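Local structure of Alpha/beta hydrolase (Legionella pneumophila subsp. pneumophila str. Philadelphia 1, 4EZI) at residues L8-R19 against V37-Y48; V64-G75 against S108-P116. The protein is of unknown function but adopts the alpha/beta-hydrolase fold and may act as a lipase, perhaps on triacylglycerols. All blocks are in the same frame, centred on the assembly; numbering follows the deposited sequence.

Overall arrangement
Contacts 1 and 2 lie side by side in one mixed sheet, their centres about 10 Å apart. Contact 1 (8-19 with 37-48) pairs the outermost strand 8-17 with strand 41-51; contact 2 (64-75 with 108-116) sets strand 57-67 beside strand 112-116, which also borders 74-80. Strands 41-51 and 57-67 are neighbours, probably joined by hydrogen bonds from Met66 N to Gln42 O and from Val64 N to Tyr44 O, both 2.9 Å, so the contacts form one continuous run of strands. Their centres are about 20 and 19 Å from the chain's centre. Neither contact includes Ser169, His351 or Asp318, whose geometry is consistent with a catalytic triad.

Contact 1: residues L8-R19 against V37-Y48; sequences LVNYIALGEFSR and VHYDLQLYKINY
Arg19, Phe17 and Lys45 bury the most surface where strand 8-17 pairs antiparallel with strand 41-51, adding an N-terminal edge strand to the alpha/beta-hydrolase sheet. The axes of strand segments 8-17 and 41-48 approach to 4.5 Å. Val9 N donates to Asn47 O and Asn10 N sends a weak bond to the same oxygen, a doubling that makes a classic beta bulge. Beyond the strand, Ser18 takes the N-cap position, and the backbone N of Arg19 donates an almost straight bond (169°) to Asp40 OD1, 2.8 Å away, met nearly along the C-O axis. The Arg19 side chain, modelled in two conformers and therefore less certain, crosses Asp40 at about a right angle and lays one guanidinium face over the His38-Tyr39 backbone.

The Phe17 side chain lies beside that of Leu41, chi1 of -172° turning CG away from the backbone N, with CD2 4.1 Å from Leu41 CD1. Phe17 CB rests against both methyls of Leu43, CD1 and CD2, each at 4.1 Å. Leu102 and Tyr99 of helix 99-108 continue this apolar cluster, Tyr99 through an edge-to-face ring contact with Phe17. Farther along, Leu14 CD1 packs on Lys45 CB at 3.9 Å, while Lys45 NZ forms a salt bridge with Asp123. Leu43 O is gripped twice, by Leu14 N at 2.9 Å and Gln42 NE2 at 3.0 Å, which arrive from opposite faces of its carbonyl plane.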
loop_
_atom_site.group_PDB
_atom_site.type_symbol
_atom_site.label_atom_id
_atom_site.label_comp_id
_atom_site.label_asym_id
_atom_site.label_seq_id
_atom_site.Cartn_x
_atom_site.Cartn_y
_atom_site.Cartn_z
ATOM N N LEU A 8 11.323 17.546 2.459
ATOM C CA LEU A 8 12.532 16.805 2.103
ATOM C C LEU A 8 13.696 17.153 3.005
ATOM O O LEU A 8 14.060 18.332 3.120
ATOM C CB LEU A 8 12.892 17.090 0.641
ATOM C CG LEU A 8 14.073 16.339 0.038
ATOM C CD1 LEU A 8 13.757 14.843 -0.126
ATOM C CD2 LEU A 8 14.375 16.939 -1.342
ATOM N N VAL A 9 14.275 16.157 3.658
ATOM C CA VAL A 9 15.395 16.262 4.613
ATOM C C VAL A 9 16.754 15.892 3.983
ATOM O O VAL A 9 17.776 16.494 4.254
ATOM C CB VAL A 9 15.141 15.333 5.851
ATOM C CG1 VAL A 9 16.346 15.341 6.809
ATOM C CG2 VAL A 9 13.857 15.736 6.556
ATOM N N ASN A 10 16.784 14.819 3.235
ATOM C CA ASN A 10 17.998 14.524 2.534
ATOM C C ASN A 10 17.749 13.418 1.592
ATOM O O ASN A 10 16.689 12.797 1.623
ATOM C CB ASN A 10 19.172 14.202 3.468
ATOM C CG ASN A 10 18.829 13.201 4.524
ATOM O OD1 ASN A 10 18.321 12.126 4.230
ATOM N ND2 ASN A 10 19.136 13.538 5.775
ATOM N N TYR A 11 18.719 13.205 0.732
ATOM C CA TYR A 11 18.611 12.202 -0.275
ATOM C C TYR A 11 19.938 11.676 -0.697
ATOM O O TYR A 11 20.992 12.300 -0.463
ATOM C CB TYR A 11 17.841 12.692 -1.502
ATOM C CG TYR A 11 18.519 13.718 -2.408
ATOM C CD1 TYR A 11 18.363 15.075 -2.179
ATOM C CD2 TYR A 11 19.267 13.328 -3.507
ATOM C CE1 TYR A 11 18.944 16.015 -2.998
ATOM C CE2 TYR A 11 19.847 14.283 -4.362
ATOM C CZ TYR A 11 19.684 15.626 -4.090
ATOM O OH TYR A 11 20.239 16.595 -4.899
ATOM N N ILE A 12 19.872 10.510 -1.331
ATOM C CA ILE A 12 21.073 9.776 -1.775
ATOM C C ILE A 12 20.744 9.225 -3.176
ATOM O O ILE A 12 19.713 8.586 -3.363
ATOM C CB ILE A 12 21.361 8.574 -0.797
ATOM C CG1 ILE A 12 21.597 9.057 0.638
ATOM C CG2 ILE A 12 22.528 7.729 -1.274
ATOM C CD1 ILE A 12 22.706 10.052 0.787
ATOM N N ALA A 13 21.626 9.453 -4.145
ATOM C CA ALA A 13 21.516 8.842 -5.455
ATOM C C ALA A 13 21.912 7.370 -5.369
ATOM O O ALA A 13 22.944 7.028 -4.783
ATOM C CB ALA A 13 22.421 9.569 -6.441
ATOM N N LEU A 14 21.082 6.502 -5.947
ATOM C CA LEU A 14 21.286 5.059 -5.914
ATOM C C LEU A 14 21.677 4.475 -7.260
ATOM O O LEU A 14 21.651 3.260 -7.436
ATOM C CB LEU A 14 20.025 4.329 -5.437
ATOM C CG LEU A 14 19.562 4.585 -4.024
ATOM C CD1 LEU A 14 18.297 3.750 -3.751
ATOM C CD2 LEU A 14 20.604 4.275 -3.002
ATOM N N GLY A 15 22.038 5.308 -8.207
ATOM C CA GLY A 15 22.417 4.824 -9.510
ATOM C C GLY A 15 21.204 4.683 -10.406
ATOM O O GLY A 15 20.101 5.160 -10.108
ATOM N N GLU A 16 21.430 4.027 -11.537
ATOM C CA GLU A 16 20.403 3.862 -12.541
ATOM C C GLU A 16 19.706 2.504 -12.486
ATOM O O GLU A 16 20.178 1.556 -11.823
ATOM C CB GLU A 16 20.966 4.127 -13.917
ATOM C CG GLU A 16 21.461 5.577 -14.016
ATOM C CD GLU A 16 21.804 5.994 -15.428
ATOM O OE1 GLU A 16 21.809 5.124 -16.353
ATOM O OE2 GLU A 16 22.106 7.200 -15.619
ATOM N N PHE A 17 18.557 2.462 -13.145
ATOM C CA PHE A 17 17.805 1.251 -13.347
ATOM C C PHE A 17 17.478 1.194 -14.837
ATOM O O PHE A 17 16.624 1.930 -15.340
ATOM C CB PHE A 17 16.535 1.267 -12.494
ATOM C CG PHE A 17 15.787 -0.030 -12.496
ATOM C CD1 PHE A 17 16.280 -1.136 -11.826
ATOM C CD2 PHE A 17 14.585 -0.148 -13.184
ATOM C CE1 PHE A 17 15.584 -2.335 -11.851
ATOM C CE2 PHE A 17 13.907 -1.344 -13.211
ATOM C CZ PHE A 17 14.409 -2.433 -12.538
ATOM N N SER A 18 18.208 0.342 -15.547
ATOM C CA SER A 18 18.205 0.346 -16.993
ATOM C C SER A 18 17.002 -0.347 -17.613
ATOM O O SER A 18 16.357 -1.193 -17.016
ATOM C CB SER A 18 19.476 -0.324 -17.518
ATOM O OG SER A 18 19.347 -1.727 -17.395
ATOM N N ARG A 19 16.757 0.005 -18.869
ATOM C CA ARG A 19 15.776 -0.658 -19.736
ATOM C C ARG A 19 15.958 -2.153 -19.732
ATOM O O ARG A 19 15.017 -2.925 -19.701
ATOM C CB ARG A 19 15.968 -0.182 -21.186
ATOM C CG ARG A 19 15.603 1.280 -21.411
ATOM C CD ARG A 19 16.121 1.804 -22.718
ATOM N NE ARG A 19 15.250 1.347 -23.788
ATOM C CZ ARG A 19 14.788 2.139 -24.746
ATOM N NH1 ARG A 19 15.145 3.416 -24.766
ATOM N NH2 ARG A 19 13.988 1.652 -25.686
ATOM N N VAL A 37 9.335 -1.406 -22.950
ATOM C CA VAL A 37 10.213 -0.524 -22.174
ATOM C C VAL A 37 10.750 0.587 -23.074
ATOM O O VAL A 37 11.187 0.334 -24.201
ATOM C CB VAL A 37 11.385 -1.288 -21.477
ATOM C CG1 VAL A 37 10.843 -2.450 -20.647
ATOM C CG2 VAL A 37 12.419 -1.798 -22.465
ATOM N N HIS A 38 10.706 1.818 -22.571
ATOM C CA HIS A 38 11.120 3.012 -23.314
ATOM C C HIS A 38 12.214 3.838 -22.640
ATOM O O HIS A 38 12.809 4.672 -23.312
ATOM C CB HIS A 38 9.911 3.937 -23.556
ATOM C CG HIS A 38 8.764 3.285 -24.249
ATOM N ND1 HIS A 38 8.757 3.055 -25.612
ATOM C CD2 HIS A 38 7.573 2.838 -23.779
ATOM C CE1 HIS A 38 7.608 2.488 -25.942
ATOM N NE2 HIS A 38 6.875 2.350 -24.850
ATOM N N TYR A 39 12.467 3.627 -21.337
ATOM C CA TYR A 39 13.336 4.509 -20.540
ATOM C C TYR A 39 14.264 3.769 -19.627
ATOM O O TYR A 39 13.945 2.656 -19.199
ATOM C CB TYR A 39 12.471 5.408 -19.646
ATOM C CG TYR A 39 11.580 6.311 -20.449
ATOM C CD1 TYR A 39 12.123 7.376 -21.139
ATOM C CD2 TYR A 39 10.219 6.099 -20.534
ATOM C CE1 TYR A 39 11.330 8.199 -21.891
ATOM C CE2 TYR A 39 9.397 6.927 -21.290
ATOM C CZ TYR A 39 9.961 7.988 -21.954
ATOM O OH TYR A 39 9.155 8.806 -22.724
ATOM N N ASP A 40 15.404 4.411 -19.359
ATOM C CA ASP A 40 16.214 4.118 -18.182
ATOM C C ASP A 40 15.760 5.073 -17.063
ATOM O O ASP A 40 15.293 6.178 -17.351
ATOM C CB ASP A 40 17.707 4.324 -18.492
ATOM C CG ASP A 40 18.145 3.604 -19.727
ATOM O OD1 ASP A 40 17.994 2.392 -19.781
ATOM O OD2 ASP A 40 18.660 4.261 -20.670
ATOM N N LEU A 41 15.919 4.669 -15.800
ATOM C CA LEU A 41 15.550 5.536 -14.662
ATOM C C LEU A 41 16.772 5.909 -13.845
ATOM O O LEU A 41 17.703 5.105 -13.715
ATOM C CB LEU A 41 14.552 4.845 -13.714
ATOM C CG LEU A 41 13.407 4.066 -14.347
ATOM C CD1 LEU A 41 12.556 3.403 -13.270
ATOM C CD2 LEU A 41 12.567 4.997 -15.236
ATOM N N GLN A 42 16.752 7.107 -13.250
ATOM C CA GLN A 42 17.656 7.479 -12.163
ATOM C C GLN A 42 16.896 7.309 -10.841
ATOM O O GLN A 42 15.748 7.759 -10.705
ATOM C CB GLN A 42 18.122 8.921 -12.318
ATOM C CG GLN A 42 18.918 9.492 -11.106
ATOM C CD GLN A 42 20.281 8.872 -10.872
ATOM O OE1 GLN A 42 21.105 8.837 -11.776
ATOM N NE2 GLN A 42 20.541 8.410 -9.630
ATOM N N LEU A 43 17.553 6.674 -9.871
ATOM C CA LEU A 43 16.961 6.371 -8.585
ATOM C C LEU A 43 17.551 7.217 -7.466
ATOM O O LEU A 43 18.768 7.422 -7.421
ATOM C CB LEU A 43 17.216 4.894 -8.229
ATOM C CG LEU A 43 16.812 3.816 -9.208
ATOM C CD1 LEU A 43 17.051 2.420 -8.613
ATOM C CD2 LEU A 43 15.393 3.956 -9.548
ATOM N N TYR A 44 16.673 7.609 -6.536
ATOM C CA TYR A 44 17.043 8.310 -5.318
ATOM C C TYR A 44 16.311 7.695 -4.148
ATOM O O TYR A 44 15.104 7.413 -4.237
ATOM C CB TYR A 44 16.655 9.780 -5.391
ATOM C CG TYR A 44 17.465 10.571 -6.393
ATOM C CD1 TYR A 44 18.718 11.057 -6.062
ATOM C CD2 TYR A 44 16.975 10.832 -7.656
ATOM C CE1 TYR A 44 19.473 11.797 -6.960
ATOM C CE2 TYR A 44 17.746 11.553 -8.587
ATOM C CZ TYR A 44 18.996 12.009 -8.219
ATOM O OH TYR A 44 19.747 12.730 -9.126
ATOM N N LYS A 45 17.017 7.516 -3.033
ATOM C CA LYS A 45 16.369 7.266 -1.745
ATOM C C LYS A 45 16.274 8.591 -1.010
ATOM O O LYS A 45 17.286 9.318 -0.906
ATOM C CB LYS A 45 17.174 6.245 -0.910
ATOM C CG LYS A 45 16.704 6.119 0.534
ATOM C CD LYS A 45 17.294 4.871 1.223
ATOM C CE LYS A 45 18.710 5.019 1.591
ATOM N NZ LYS A 45 18.745 5.989 2.660
ATOM N N ILE A 46 15.076 8.915 -0.530
ATOM C CA ILE A 46 14.872 10.162 0.170
ATOM C C ILE A 46 14.418 9.917 1.602
ATOM O O ILE A 46 13.835 8.892 1.925
ATOM C CB ILE A 46 13.878 11.104 -0.576
ATOM C CG1 ILE A 46 12.408 10.648 -0.472
ATOM C CG2 ILE A 46 14.257 11.273 -2.051
ATOM C CD1 ILE A 46 11.425 11.673 -1.117
ATOM N N ASN A 47 14.678 10.924 2.429
ATOM C CA ASN A 47 14.156 11.016 3.773
ATOM C C ASN A 47 13.352 12.296 3.900
ATOM O O ASN A 47 13.743 13.343 3.338
ATOM C CB ASN A 47 15.276 10.963 4.798
ATOM C CG ASN A 47 16.191 9.795 4.581
ATOM O OD1 ASN A 47 17.209 9.900 3.887
ATOM N ND2 ASN A 47 15.839 8.659 5.167
ATOM N N TYR A 48 12.239 12.226 4.617
ATOM C CA TYR A 48 11.301 13.331 4.664
ATOM C C TYR A 48 10.589 13.391 6.006
ATOM O O TYR A 48 10.452 12.397 6.729
ATOM C CB TYR A 48 10.299 13.226 3.502
ATOM C CG TYR A 48 9.356 12.050 3.611
ATOM C CD1 TYR A 48 9.739 10.772 3.198
ATOM C CD2 TYR A 48 8.080 12.201 4.173
ATOM C CE1 TYR A 48 8.882 9.705 3.298
ATOM C CE2 TYR A 48 7.224 11.124 4.290
ATOM C CZ TYR A 48 7.605 9.881 3.824
ATOM O OH TYR A 48 6.764 8.792 3.931
#

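Contact 2: residues V64-G75 against S108-P116; sequences VAMPIHPVGQVG and SAGYMTVMP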
loop_
_atom_site.group_PDB
_atom_site.type_symbol
_atom_site.label_atom_id
_atom_site.label_comp_id
_atom_site.label_asym_id
_atom_site.label_seq_id
_atom_site.Cartn_x
_atom_site.Cartn_y
_atom_site.Cartn_z
ATOM N N VAL A 64 12.364 7.381 -5.069
ATOM C CA VAL A 64 11.898 8.142 -6.222
ATOM C C VAL A 64 12.694 7.696 -7.450
ATOM O O VAL A 64 13.922 7.627 -7.417
ATOM C CB VAL A 64 12.073 9.664 -6.039
ATOM C CG1 VAL A 64 11.550 10.411 -7.257
ATOM C CG2 VAL A 64 11.390 10.120 -4.764
ATOM N N ALA A 65 12.004 7.384 -8.538
ATOM C CA ALA A 65 12.614 6.936 -9.784
ATOM C C ALA A 65 12.159 7.832 -10.920
ATOM O O ALA A 65 10.964 8.000 -11.134
ATOM C CB ALA A 65 12.237 5.496 -10.071
HETATM N N MSE A 66 13.128 8.430 -11.616
HETATM C CA MSE A 66 12.889 9.447 -12.639
HETATM C C MSE A 66 13.339 8.930 -14.009
HETATM O O MSE A 66 14.543 8.736 -14.224
HETATM C CB MSE A 66 13.666 10.737 -12.316
HETATM C CG MSE A 66 13.153 11.441 -11.083
HETATM SE SE MSE A 66 14.330 12.902 -10.542
HETATM C CE MSE A 66 13.351 13.574 -9.001
ATOM N N PRO A 67 12.397 8.766 -14.952
ATOM C CA PRO A 67 12.799 8.484 -16.339
ATOM C C PRO A 67 13.791 9.520 -16.863
ATOM O O PRO A 67 13.594 10.724 -16.713
ATOM C CB PRO A 67 11.475 8.545 -17.100
ATOM C CG PRO A 67 10.430 8.167 -16.101
ATOM C CD PRO A 67 10.930 8.729 -14.794
ATOM N N ILE A 68 14.855 9.020 -17.470
ATOM C CA ILE A 68 15.899 9.859 -18.038
ATOM C C ILE A 68 15.486 10.111 -19.535
ATOM O O ILE A 68 15.079 9.214 -20.253
ATOM C CB ILE A 68 17.289 9.168 -17.938
ATOM C CG1 ILE A 68 17.637 8.821 -16.476
ATOM C CG2 ILE A 68 18.386 10.034 -18.583
ATOM C CD1 ILE A 68 18.769 7.761 -16.355
ATOM N N HIS A 69 15.576 11.337 -19.969
ATOM C CA HIS A 69 15.194 11.713 -21.321
ATOM C C HIS A 69 13.731 11.446 -21.673
ATOM O O HIS A 69 13.433 10.778 -22.672
ATOM C CB HIS A 69 16.077 11.035 -22.373
ATOM C CG HIS A 69 17.530 11.338 -22.229
ATOM N ND1 HIS A 69 18.514 10.424 -22.540
ATOM C CD2 HIS A 69 18.169 12.446 -21.789
ATOM C CE1 HIS A 69 19.699 10.960 -22.303
ATOM N NE2 HIS A 69 19.518 12.186 -21.845
ATOM N N PRO A 70 12.809 11.999 -20.880
ATOM C CA PRO A 70 11.408 11.799 -21.197
ATOM C C PRO A 70 11.037 12.395 -22.569
ATOM O O PRO A 70 11.532 13.460 -22.930
ATOM C CB PRO A 70 10.693 12.500 -20.056
ATOM C CG PRO A 70 11.671 13.442 -19.497
ATOM C CD PRO A 70 12.991 12.839 -19.684
ATOM N N VAL A 71 10.184 11.690 -23.300
ATOM C CA VAL A 71 9.711 12.139 -24.636
ATOM C C VAL A 71 8.493 13.064 -24.486
ATOM O O VAL A 71 8.274 14.008 -25.255
ATOM C CB VAL A 71 9.456 10.871 -25.528
ATOM C CG1 VAL A 71 8.834 11.211 -26.877
ATOM C CG2 VAL A 71 10.791 10.113 -25.710
ATOM N N GLY A 72 7.703 12.800 -23.460
ATOM C CA GLY A 72 6.568 13.646 -23.124
ATOM C C GLY A 72 6.763 14.293 -21.764
ATOM O O GLY A 72 7.800 14.111 -21.083
ATOM N N GLN A 73 5.767 15.048 -21.337
ATOM C CA GLN A 73 5.816 15.640 -19.999
ATOM C C GLN A 73 5.485 14.538 -19.001
ATOM O O GLN A 73 4.620 13.716 -19.255
ATOM C CB GLN A 73 4.858 16.829 -19.843
ATOM C CG GLN A 73 5.312 17.815 -18.729
ATOM C CD GLN A 73 4.586 19.159 -18.769
ATOM O OE1 GLN A 73 3.366 19.207 -18.863
ATOM N NE2 GLN A 73 5.341 20.253 -18.666
ATOM N N VAL A 74 6.206 14.513 -17.885
ATOM C CA VAL A 74 6.232 13.373 -16.975
ATOM C C VAL A 74 5.198 13.504 -15.878
ATOM O O VAL A 74 5.228 14.420 -15.070
ATOM C CB VAL A 74 7.650 13.205 -16.366
ATOM C CG1 VAL A 74 7.694 12.034 -15.408
ATOM C CG2 VAL A 74 8.690 13.031 -17.461
ATOM N N GLY A 75 4.283 12.550 -15.842
ATOM C CA GLY A 75 3.315 12.420 -14.750
ATOM C C GLY A 75 3.941 11.703 -13.569
ATOM O O GLY A 75 4.979 11.042 -13.703
ATOM N N SER A 108 8.573 1.467 -18.507
ATOM C CA SER A 108 7.564 1.325 -19.547
ATOM C C SER A 108 6.641 2.541 -19.597
ATOM O O SER A 108 6.627 3.264 -20.604
ATOM C CB SER A 108 6.755 0.025 -19.386
ATOM O OG SER A 108 5.750 -0.043 -20.371
ATOM N N ALA A 109 5.873 2.786 -18.531
ATOM C CA ALA A 109 4.832 3.822 -18.631
ATOM C C ALA A 109 5.398 5.230 -18.690
ATOM O O ALA A 109 4.716 6.138 -19.145
ATOM C CB ALA A 109 3.813 3.682 -17.474
ATOM N N GLY A 110 6.629 5.421 -18.234
ATOM C CA GLY A 110 7.284 6.721 -18.274
ATOM C C GLY A 110 6.909 7.706 -17.177
ATOM O O GLY A 110 7.110 8.896 -17.336
ATOM N N TYR A 111 6.410 7.202 -16.050
ATOM C CA TYR A 111 6.032 8.048 -14.943
ATOM C C TYR A 111 7.169 8.163 -13.945
ATOM O O TYR A 111 7.941 7.218 -13.731
ATOM C CB TYR A 111 4.793 7.490 -14.222
ATOM C CG TYR A 111 3.564 7.250 -15.097
ATOM C CD1 TYR A 111 3.271 8.056 -16.186
ATOM C CD2 TYR A 111 2.700 6.215 -14.813
ATOM C CE1 TYR A 111 2.135 7.838 -16.959
ATOM C CE2 TYR A 111 1.583 5.982 -15.564
ATOM C CZ TYR A 111 1.298 6.785 -16.652
ATOM O OH TYR A 111 0.160 6.540 -17.397
HETATM N N MSE A 112 7.272 9.332 -13.317
HETATM C CA MSE A 112 8.076 9.478 -12.122
HETATM C C MSE A 112 7.425 8.677 -11.015
HETATM O O MSE A 112 6.278 8.953 -10.663
HETATM C CB MSE A 112 8.238 10.945 -11.746
HETATM C CG MSE A 112 9.070 11.107 -10.456
HETATM SE SE MSE A 112 9.494 12.953 -10.059
HETATM C CE MSE A 112 8.499 13.172 -8.458
ATOM N N THR A 113 8.117 7.645 -10.530
ATOM C CA THR A 113 7.540 6.629 -9.668
ATOM C C THR A 113 8.003 6.905 -8.240
ATOM O O THR A 113 9.207 6.953 -7.950
ATOM C CB THR A 113 7.906 5.223 -10.203
ATOM O OG1 THR A 113 7.432 5.106 -11.552
ATOM C CG2 THR A 113 7.317 4.128 -9.354
ATOM N N VAL A 114 7.038 7.124 -7.348
ATOM C CA VAL A 114 7.254 7.578 -5.978
ATOM C C VAL A 114 6.703 6.497 -5.065
ATOM O O VAL A 114 5.546 6.148 -5.173
ATOM C CB VAL A 114 6.537 8.917 -5.745
ATOM C CG1 VAL A 114 6.635 9.367 -4.324
ATOM C CG2 VAL A 114 7.102 9.990 -6.709
HETATM N N MSE A 115 7.543 5.960 -4.172
HETATM C CA MSE A 115 7.207 4.770 -3.405
HETATM C C MSE A 115 7.595 4.960 -1.945
HETATM O O MSE A 115 8.772 4.827 -1.590
HETATM C CB MSE A 115 7.916 3.545 -3.988
HETATM C CG MSE A 115 7.667 3.360 -5.461
HETATM SE SE MSE A 115 8.494 1.757 -6.166
HETATM C CE MSE A 115 7.328 0.478 -5.375
ATOM N N PRO A 116 6.625 5.250 -1.075
ATOM C CA PRO A 116 6.964 5.378 0.350
ATOM C C PRO A 116 7.336 4.022 0.957
ATOM O O PRO A 116 6.751 3.003 0.590
ATOM C CB PRO A 116 5.680 5.896 0.988
ATOM C CG PRO A 116 4.586 5.418 0.060
ATOM C CD PRO A 116 5.189 5.510 -1.318
#
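The ring of Tyr111, whose CB touches Gly75 O at 3.6 Å, carries Ala109 CB on one face, 3.7 Å above the plane and offset toward the rim; Gly75 O approaches it obliquely. The ring also stacks with Tyr164, and its hydroxyl is hydrogen-bonded to Glu370.

From here strand 112-116 runs between two partners, as in the core of the alpha/beta-hydrolase sheet: antiparallel to 57-67 and parallel to 74-80, to which helix 99-108 links it in a beta-alpha-beta crossover. Ala65 and Thr113 form a hydrogen-bonded pair, each N reaching the other's O at 2.9 Å in the carbonyl plane. On the other flank Met112 N donates to Gly75 O at 2.9 Å.

Met112, a selenomethionine, touches both flanking strands with its side chain. A chi1 of 179° swings CG opposite the backbone N and against Val64 CG1, and SE lies 4.0 Å from CE of selenomethionine Met66, the two chains side by side. Val74 CG1 packs on Met112 CB at 3.9 Å. Thr113 OG1 donates to Tyr111 O from above the carbonyl plane. Backbone hydrogen bonds to both flanking strands thus satisfy buried amides, and van der Waals packing of apolar side chains, with selenomethionine standing for methionine, adds to them.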